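Local coordinates for protein MIP07328p (Drosophila melanogaster, PDB 6FKK) that probably acts as a chemorepellent axon guidance cue in Drosophila, binding semaphorin receptors through its extracellular sema domain, at residues I389-Q394 and D404-G409; K417-L422 and V436-M441; S489-I494 and L523-K528. All blocks are in the same frame, centred on the assembly; numbering follows the deposited sequence.

Interaction 1: I389-Q394 and D404-G409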
loop_
_atom_site.group_PDB
_atom_site.type_symbol
_atom_site.label_atom_id
_atom_site.label_comp_id
_atom_site.label_asym_id
_atom_site.label_seq_id
_atom_site.Cartn_x
_atom_site.Cartn_y
_atom_site.Cartn_z
ATOM N N ILE A 389 1.508 -6.370 -1.708
ATOM C CA ILE A 389 1.903 -6.636 -0.329
ATOM C C ILE A 389 0.646 -6.875 0.498
ATOM O O ILE A 389 -0.393 -6.250 0.270
ATOM C CB ILE A 389 2.745 -5.470 0.234
ATOM C CG1 ILE A 389 3.214 -5.761 1.663
ATOM C CG2 ILE A 389 1.964 -4.169 0.168
ATOM C CD1 ILE A 389 4.440 -6.639 1.731
ATOM N N ALA A 390 0.746 -7.798 1.451
ATOM C CA ALA A 390 -0.320 -8.078 2.403
ATOM C C ALA A 390 0.296 -8.815 3.582
ATOM O O ALA A 390 1.285 -9.535 3.424
ATOM C CB ALA A 390 -1.449 -8.901 1.774
ATOM N N VAL A 391 -0.286 -8.623 4.764
ATOM C CA VAL A 391 0.279 -9.139 6.006
ATOM C C VAL A 391 -0.804 -9.846 6.808
ATOM O O VAL A 391 -1.917 -9.328 6.956
ATOM C CB VAL A 391 0.911 -8.016 6.853
ATOM C CG1 VAL A 391 1.463 -8.577 8.154
ATOM C CG2 VAL A 391 2.001 -7.306 6.076
ATOM N N HIS A 392 -0.473 -11.035 7.328
ATOM C CA HIS A 392 -1.250 -11.691 8.373
ATOM C C HIS A 392 -0.505 -11.483 9.684
ATOM O O HIS A 392 0.478 -12.192 9.952
ATOM C CB HIS A 392 -1.429 -13.184 8.080
ATOM C CG HIS A 392 -2.295 -13.901 9.074
ATOM N ND1 HIS A 392 -2.549 -15.254 8.998
ATOM C CD2 HIS A 392 -2.967 -13.453 10.162
ATOM C CE1 HIS A 392 -3.339 -15.609 9.997
ATOM N NE2 HIS A 392 -3.606 -14.535 10.718
ATOM N N PRO A 393 -0.915 -10.539 10.522
ATOM C CA PRO A 393 -0.083 -10.153 11.662
ATOM C C PRO A 393 -0.241 -11.068 12.864
ATOM O O PRO A 393 -1.316 -11.610 13.137
ATOM C CB PRO A 393 -0.581 -8.742 11.989
ATOM C CG PRO A 393 -2.011 -8.763 11.579
ATOM C CD PRO A 393 -2.090 -9.664 10.370
ATOM N N GLN A 394 0.873 -11.234 13.580
ATOM C CA GLN A 394 0.899 -11.857 14.904
ATOM C C GLN A 394 0.343 -13.280 14.877
ATOM O O GLN A 394 -0.538 -13.645 15.659
ATOM C CB GLN A 394 0.159 -10.992 15.924
ATOM C CG GLN A 394 0.802 -9.629 16.156
ATOM C CD GLN A 394 2.235 -9.732 16.655
ATOM O OE1 GLN A 394 2.478 -9.969 17.840
ATOM N NE2 GLN A 394 3.192 -9.554 15.751
ATOM N N ASP A 404 4.767 -12.036 12.033
ATOM C CA ASP A 404 3.961 -11.518 10.937
ATOM C C ASP A 404 4.267 -12.313 9.673
ATOM O O ASP A 404 5.407 -12.320 9.199
ATOM C CB ASP A 404 4.244 -10.034 10.713
ATOM C CG ASP A 404 3.728 -9.164 11.840
ATOM O OD1 ASP A 404 3.009 -9.693 12.713
ATOM O OD2 ASP A 404 4.040 -7.954 11.854
ATOM N N VAL A 405 3.261 -12.992 9.133
ATOM C CA VAL A 405 3.409 -13.681 7.856
ATOM C C VAL A 405 3.161 -12.670 6.744
ATOM O O VAL A 405 2.062 -12.121 6.625
ATOM C CB VAL A 405 2.451 -14.874 7.747
ATOM C CG1 VAL A 405 2.685 -15.620 6.441
ATOM C CG2 VAL A 405 2.640 -15.799 8.935
ATOM N N ILE A 406 4.185 -12.418 5.937
ATOM C CA ILE A 406 4.154 -11.368 4.928
ATOM C C ILE A 406 3.935 -11.997 3.560
ATOM O O ILE A 406 4.637 -12.943 3.180
ATOM C CB ILE A 406 5.448 -10.538 4.953
ATOM C CG1 ILE A 406 5.632 -9.906 6.334
ATOM C CG2 ILE A 406 5.417 -9.475 3.871
ATOM C CD1 ILE A 406 7.042 -9.446 6.610
ATOM N N TYR A 407 2.967 -11.468 2.818
ATOM C CA TYR A 407 2.643 -11.936 1.481
ATOM C C TYR A 407 3.020 -10.866 0.464
ATOM O O TYR A 407 2.746 -9.679 0.670
ATOM C CB TYR A 407 1.153 -12.269 1.360
ATOM C CG TYR A 407 0.688 -13.379 2.279
ATOM C CD1 TYR A 407 0.473 -13.145 3.630
ATOM C CD2 TYR A 407 0.455 -14.658 1.793
ATOM C CE1 TYR A 407 0.048 -14.155 4.471
ATOM C CE2 TYR A 407 0.026 -15.673 2.628
ATOM C CZ TYR A 407 -0.173 -15.417 3.966
ATOM O OH TYR A 407 -0.599 -16.422 4.803
ATOM N N SER A 408 3.645 -11.289 -0.630
ATOM C CA SER A 408 4.079 -10.363 -1.663
ATOM C C SER A 408 3.836 -10.978 -3.033
ATOM O O SER A 408 4.105 -12.163 -3.245
ATOM C CB SER A 408 5.560 -10.001 -1.498
ATOM O OG SER A 408 5.947 -8.998 -2.419
ATOM N N GLY A 409 3.323 -10.167 -3.955
ATOM C CA GLY A 409 3.076 -10.625 -5.308
ATOM C C GLY A 409 4.030 -10.024 -6.321
ATOM O O GLY A 409 4.691 -9.020 -6.038
#
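Ile389-Gln394 and Asp404-Gly409 form the antiparallel hairpin at the inner end of a four-stranded blade of the sema-domain beta-propeller, with Ala390 facing Tyr407 and His392 facing Val405 as hydrogen-bonded pairs. The short strand axes come within 4.6 Å at 176°. Ala390 N donates to Tyr407 O at 2.9 Å and His392 N to Val405 O at 2.8 Å; each bond is returned by the partner's own N. Between them, Val391 and Ile406 make a non-hydrogen-bonded pair.

Towards the turn the pairing passes to a side chain. Asp404 OD1 takes two N-H groups of Gln394. Gln394 N, 2.8 Å from Asp404 OD1, arrives nearly in line with the C-O bond, whereas Gln394 NE2, 3.0 Å from it, comes from above the carboxylate plane. A bend at chi2 (-59°) folds the Gln394 amide back to this oxygen, its plane almost perpendicular to the carboxylate. The other oxygen, OD2, bonds Ser279 OG and Tyr286 OH, so both ends of the carboxylate are held.

On one face Ile389 and Ile406 run side by side, CD1 of Ile389 lying 3.7 Å from CG2 of Ile406. On the other, the Tyr407 ring turns its edge to Ala390 O, and its CE1 lies 4.0 Å from His392 CB.

The Ile389, Val391 and Ile406 face packs on strands 265-279 and 282-290. The Tyr407 and His392 face meets Leu475 and His476, and strand 414-423 continues the blade beyond 402-410.

Interaction 2: K417-L422 and V436-M441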
loop_
_atom_site.group_PDB
_atom_site.type_symbol
_atom_site.label_atom_id
_atom_site.label_comp_id
_atom_site.label_asym_id
_atom_site.label_seq_id
_atom_site.Cartn_x
_atom_site.Cartn_y
_atom_site.Cartn_z
ATOM N N LYS A 417 5.344 -16.159 0.435
ATOM C CA LYS A 417 5.160 -16.076 1.876
ATOM C C LYS A 417 6.523 -16.089 2.554
ATOM O O LYS A 417 7.419 -16.832 2.144
ATOM C CB LYS A 417 4.331 -17.248 2.405
ATOM C CG LYS A 417 2.973 -17.453 1.765
ATOM C CD LYS A 417 2.365 -18.757 2.273
ATOM C CE LYS A 417 0.916 -18.927 1.844
ATOM N NZ LYS A 417 0.745 -18.922 0.366
ATOM N N PHE A 418 6.676 -15.275 3.596
ATOM C CA PHE A 418 7.902 -15.313 4.382
ATOM C C PHE A 418 7.666 -14.663 5.736
ATOM O O PHE A 418 6.767 -13.834 5.904
ATOM C CB PHE A 418 9.071 -14.632 3.656
ATOM C CG PHE A 418 8.979 -13.130 3.608
ATOM C CD1 PHE A 418 8.322 -12.495 2.568
ATOM C CD2 PHE A 418 9.575 -12.353 4.590
ATOM C CE1 PHE A 418 8.246 -11.115 2.518
ATOM C CE2 PHE A 418 9.501 -10.975 4.546
ATOM C CZ PHE A 418 8.836 -10.355 3.507
ATOM N N ILE A 419 8.496 -15.057 6.702
ATOM C CA ILE A 419 8.549 -14.434 8.017
ATOM C C ILE A 419 9.995 -14.050 8.297
ATOM O O ILE A 419 10.921 -14.468 7.601
ATOM C CB ILE A 419 8.003 -15.349 9.133
ATOM C CG1 ILE A 419 8.890 -16.587 9.286
ATOM C CG2 ILE A 419 6.560 -15.743 8.848
ATOM C CD1 ILE A 419 8.525 -17.455 10.468
ATOM N N ASN A 420 10.182 -13.241 9.336
ATOM C CA ASN A 420 11.501 -12.771 9.734
ATOM C C ASN A 420 11.828 -13.274 11.131
ATOM O O ASN A 420 10.962 -13.304 12.011
ATOM C CB ASN A 420 11.582 -11.242 9.702
ATOM C CG ASN A 420 11.515 -10.685 8.295
ATOM O OD1 ASN A 420 10.595 -9.943 7.953
ATOM N ND2 ASN A 420 12.495 -11.037 7.471
ATOM N N ILE A 421 13.082 -13.672 11.326
ATOM C CA ILE A 421 13.584 -14.103 12.624
ATOM C C ILE A 421 14.863 -13.331 12.906
ATOM O O ILE A 421 15.803 -13.364 12.102
ATOM C CB ILE A 421 13.842 -15.619 12.674
ATOM C CG1 ILE A 421 12.520 -16.390 12.632
ATOM C CG2 ILE A 421 14.637 -15.986 13.917
ATOM C CD1 ILE A 421 12.698 -17.890 12.641
ATOM N N LEU A 422 14.899 -12.633 14.036
ATOM C CA LEU A 422 16.043 -11.820 14.430
ATOM C C LEU A 422 16.797 -12.542 15.537
ATOM O O LEU A 422 16.218 -12.857 16.583
ATOM C CB LEU A 422 15.591 -10.434 14.890
ATOM C CG LEU A 422 16.683 -9.415 15.220
ATOM C CD1 LEU A 422 17.518 -9.114 13.988
ATOM C CD2 LEU A 422 16.079 -8.139 15.787
ATOM N N VAL A 436 12.900 -16.242 6.487
ATOM C CA VAL A 436 12.403 -17.606 6.347
ATOM C C VAL A 436 11.328 -17.583 5.265
ATOM O O VAL A 436 10.194 -17.169 5.508
ATOM C CB VAL A 436 11.862 -18.152 7.669
ATOM C CG1 VAL A 436 11.377 -19.586 7.493
ATOM C CG2 VAL A 436 12.925 -18.067 8.756
ATOM N N VAL A 437 11.688 -18.028 4.065
ATOM C CA VAL A 437 10.742 -18.080 2.955
ATOM C C VAL A 437 9.862 -19.311 3.121
ATOM O O VAL A 437 10.353 -20.444 3.111
ATOM C CB VAL A 437 11.472 -18.100 1.606
ATOM C CG1 VAL A 437 10.485 -18.345 0.476
ATOM C CG2 VAL A 437 12.218 -16.794 1.393
ATOM N N ILE A 438 8.558 -19.092 3.272
ATOM C CA ILE A 438 7.632 -20.204 3.458
ATOM C C ILE A 438 7.350 -20.898 2.132
ATOM O O ILE A 438 7.500 -22.120 2.012
ATOM C CB ILE A 438 6.337 -19.712 4.126
ATOM C CG1 ILE A 438 6.643 -19.140 5.510
ATOM C CG2 ILE A 438 5.323 -20.839 4.221
ATOM C CD1 ILE A 438 5.445 -18.519 6.182
ATOM N N SER A 439 6.939 -20.138 1.118
ATOM C CA SER A 439 6.639 -20.718 -0.184
ATOM C C SER A 439 6.669 -19.629 -1.246
ATOM O O SER A 439 6.441 -18.452 -0.956
ATOM C CB SER A 439 5.271 -21.409 -0.192
ATOM O OG SER A 439 4.224 -20.460 -0.096
ATOM N N GLU A 440 6.951 -20.043 -2.480
ATOM C CA GLU A 440 6.825 -19.178 -3.650
ATOM C C GLU A 440 6.163 -19.998 -4.747
ATOM O O GLU A 440 6.802 -20.871 -5.343
ATOM C CB GLU A 440 8.180 -18.639 -4.112
ATOM C CG GLU A 440 8.078 -17.651 -5.268
ATOM C CD GLU A 440 9.427 -17.123 -5.725
ATOM O OE1 GLU A 440 10.067 -17.772 -6.581
ATOM O OE2 GLU A 440 9.847 -16.057 -5.227
ATOM N N MET A 441 4.888 -19.727 -5.007
ATOM C CA MET A 441 4.103 -20.515 -5.944
ATOM C C MET A 441 3.517 -19.627 -7.030
ATOM O O MET A 441 3.250 -18.440 -6.814
ATOM C CB MET A 441 2.970 -21.260 -5.230
ATOM C CG MET A 441 3.402 -22.010 -3.983
ATOM S SD MET A 441 2.127 -23.151 -3.420
ATOM C CE MET A 441 2.754 -23.611 -1.806
#
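Lys417-Leu422 and Val436-Met441 pair as antiparallel neighbours, the third and fourth strands of a propeller blade, and a classic beta bulge interrupts the pairing where Ile438 and Ser439 both face Lys417. Lys417 N donates to Ser439 O at 2.9 Å. Lys417 O takes Ile438 N at 2.8 Å, with the donor lying above the carbonyl plane, and a weak second bond from Ser439 N. The helix-like backbone of Ile438 makes room for the extra residue. Past the bulge the pairing is regular again: Ile419 and Val436 exchange two backbone bonds, the N of Ile419 reaching Val436 O at 3.0 Å.

The side chains gather on the Lys417, Ile419 and Val436 face. Ile419 lies alongside Val436, pointing the same way; with chi1 at 65° its CG1 sits between the backbone N and the carbonyl carbon and meets Val436 CB at 3.7 Å. CG2 of Ile419 meets CD1 of Ile438 at 4.0 Å, the two chains at about a right angle. Ile421 CD1 reaches Val436 CG2 from further along. Lys417 sets its CB 3.6 Å from Ile438 CB, and its CD passes Ser439 OG at 3.5 Å without a polar bond there.

The plexin-repeat (PSI) region covers Val436 and Ile438. The side-chain part of the contact is mainly hydrocarbon, over a backbone held by hydrogen bonds: even Lys417 lines it with its methylene chain, while its NZ hydrogen-bonds His477 NE2, which probably fixes where the ammonium points.

Interaction 3: S489-I494 and L523-K528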
loop_
_atom_site.group_PDB
_atom_site.type_symbol
_atom_site.label_atom_id
_atom_site.label_comp_id
_atom_site.label_asym_id
_atom_site.label_seq_id
_atom_site.Cartn_x
_atom_site.Cartn_y
_atom_site.Cartn_z
ATOM N N SER A 489 9.215 -28.726 6.585
ATOM C CA SER A 489 9.984 -27.945 5.622
ATOM C C SER A 489 9.264 -26.671 5.210
ATOM O O SER A 489 9.916 -25.718 4.774
ATOM C CB SER A 489 10.297 -28.783 4.382
ATOM O OG SER A 489 11.168 -29.857 4.693
ATOM N N LEU A 490 7.935 -26.634 5.333
ATOM C CA LEU A 490 7.190 -25.431 4.976
ATOM C C LEU A 490 7.599 -24.256 5.855
ATOM O O LEU A 490 7.697 -23.119 5.378
ATOM C CB LEU A 490 5.689 -25.694 5.089
ATOM C CG LEU A 490 4.753 -24.582 4.609
ATOM C CD1 LEU A 490 4.924 -24.336 3.114
ATOM C CD2 LEU A 490 3.305 -24.913 4.941
ATOM N N GLN A 491 7.852 -24.517 7.138
ATOM C CA GLN A 491 8.259 -23.498 8.105
ATOM C C GLN A 491 7.240 -22.365 8.208
ATOM O O GLN A 491 7.590 -21.222 8.514
ATOM C CB GLN A 491 9.651 -22.953 7.785
ATOM C CG GLN A 491 10.754 -23.960 8.049
ATOM C CD GLN A 491 12.133 -23.357 7.911
ATOM O OE1 GLN A 491 12.426 -22.663 6.938
ATOM N NE2 GLN A 491 12.989 -23.610 8.895
ATOM N N ASP A 492 5.972 -22.675 7.952
ATOM C CA ASP A 492 4.888 -21.747 8.247
ATOM C C ASP A 492 4.617 -21.770 9.746
ATOM O O ASP A 492 4.376 -22.846 10.305
ATOM C CB ASP A 492 3.623 -22.129 7.469
ATOM C CG ASP A 492 2.567 -21.026 7.460
ATOM O OD1 ASP A 492 2.300 -20.428 8.523
ATOM O OD2 ASP A 492 1.995 -20.763 6.378
ATOM N N PRO A 493 4.659 -20.622 10.430
ATOM C CA PRO A 493 4.440 -20.625 11.887
ATOM C C PRO A 493 3.068 -21.129 12.299
ATOM O O PRO A 493 2.867 -21.417 13.485
ATOM C CB PRO A 493 4.627 -19.150 12.274
ATOM C CG PRO A 493 4.369 -18.393 11.012
ATOM C CD PRO A 493 4.883 -19.265 9.906
ATOM N N ILE A 494 2.130 -21.258 11.364
ATOM C CA ILE A 494 0.775 -21.676 11.698
ATOM C C ILE A 494 0.541 -23.170 11.479
ATOM O O ILE A 494 -0.439 -23.712 12.014
ATOM C CB ILE A 494 -0.251 -20.844 10.902
ATOM C CG1 ILE A 494 -1.516 -20.613 11.724
ATOM C CG2 ILE A 494 -0.586 -21.518 9.582
ATOM C CD1 ILE A 494 -2.409 -19.545 11.143
ATOM N N LEU A 523 11.038 -23.489 13.151
ATOM C CA LEU A 523 11.150 -22.280 12.347
ATOM C C LEU A 523 12.555 -21.698 12.335
ATOM O O LEU A 523 12.908 -20.995 11.382
ATOM C CB LEU A 523 10.179 -21.207 12.856
ATOM C CG LEU A 523 8.697 -21.572 12.950
ATOM C CD1 LEU A 523 7.893 -20.381 13.449
ATOM C CD2 LEU A 523 8.179 -22.045 11.606
ATOM N N ASN A 524 13.357 -21.974 13.361
ATOM C CA ASN A 524 14.687 -21.390 13.522
ATOM C C ASN A 524 15.784 -22.343 13.064
ATOM O O ASN A 524 16.826 -22.465 13.715
ATOM C CB ASN A 524 14.899 -20.980 14.977
ATOM C CG ASN A 524 15.996 -19.946 15.139
ATOM O OD1 ASN A 524 16.451 -19.351 14.164
ATOM N ND2 ASN A 524 16.422 -19.723 16.378
ATOM N N SER A 525 15.578 -23.030 11.942
ATOM C CA SER A 525 16.522 -24.027 11.458
ATOM C C SER A 525 16.535 -24.009 9.937
ATOM O O SER A 525 15.815 -23.239 9.294
ATOM C CB SER A 525 16.163 -25.425 11.976
ATOM O OG SER A 525 14.916 -25.855 11.453
ATOM N N THR A 526 17.370 -24.869 9.361
ATOM C CA THR A 526 17.341 -25.092 7.925
ATOM C C THR A 526 16.113 -25.917 7.559
ATOM O O THR A 526 15.577 -26.668 8.379
ATOM C CB THR A 526 18.610 -25.812 7.466
ATOM O OG1 THR A 526 19.731 -25.334 8.219
ATOM C CG2 THR A 526 18.864 -25.560 5.984
ATOM N N LYS A 527 15.662 -25.769 6.312
ATOM C CA LYS A 527 14.529 -26.565 5.854
ATOM C C LYS A 527 14.865 -28.049 5.833
ATOM O O LYS A 527 13.968 -28.892 5.957
ATOM C CB LYS A 527 14.075 -26.091 4.475
ATOM C CG LYS A 527 13.595 -24.650 4.462
ATOM C CD LYS A 527 12.492 -24.444 3.445
ATOM C CE LYS A 527 11.698 -23.195 3.768
ATOM N NZ LYS A 527 10.335 -23.231 3.171
ATOM N N LYS A 528 16.147 -28.391 5.681
ATOM C CA LYS A 528 16.566 -29.776 5.849
ATOM C C LYS A 528 16.784 -30.122 7.316
ATOM O O LYS A 528 16.550 -31.266 7.718
ATOM C CB LYS A 528 17.840 -30.051 5.045
ATOM C CG LYS A 528 19.041 -29.212 5.450
ATOM C CD LYS A 528 20.303 -29.686 4.744
ATOM C CE LYS A 528 21.498 -28.806 5.081
ATOM N NZ LYS A 528 21.340 -27.418 4.561
#
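Lys527 and Gln491 carry this contact, crossing each other between the loop Ser489-Ile494 and the segment Leu523-Lys528 of the plexin repeat (PSI) domain. Lys527 NZ donates to Ser489 O at 3.0 Å, in the carbonyl plane, and more weakly to Leu490 O at 3.4 Å. Gln491 sends NE2 to Ser525 O at 2.9 Å; the acceptor lies in the amide plane of Gln491, but the donor stands well above the carbonyl plane of Ser525. The other end of that amide, OE1, rests beside the lysine chain, 3.3 Å from Lys527 CE.

Leu523 adds the apolar part. Its two methyls divide the work: CD1 touches Pro493 CB at 3.7 Å, and CD2 lies 3.3 Å from Gln491 O.

Behind these groups the backbone of 489-494 sets the geometry. Gln491 leaves helix 484-489 with a positive phi (58°), and the side chain then runs extended beyond CG towards 523-528. Next comes an Asx turn, in which Asp492 OD1 accepts from Ile494 N at 3.0 Å, while OD2 holds His476 ND1. Carbonyls at the C-terminal end of helix 484-489 receive the lysine ammonium, where the partial negative charge of the helix end would probably favour a positive group.

Lys527 opens helix 527-533, so the contact ties the start of that helix to the end of helix 484-489. NZ also reaches Val437 O on strand 432-442, the outer edge of a propeller blade. Leu490, Gln491 and Pro493 lie against the same strand, and Pro493 also meets Val405 of strand 402-410.

Interactions 1 and 2 are successive hairpins of one propeller blade, joined through Ile406 N and Phe418 O, a probable hydrogen bond 2.9 Å long, with their centres about 10 Å apart. Interaction 1 lies nearer the centre of the molecule, and interaction 2, though farther out, is the more fully buried. Interaction 3, partly buried, belongs to the plexin repeat, its centre about 9 Å from that of interaction 2 and about 17 Å from that of interaction 1. Regular strand pairing dominates the first, a bulge with apolar packing the second, and side-chain-to-carbonyl bonds the third. Domain meets domain where Lys527 and Gln491 reach strand 432-442.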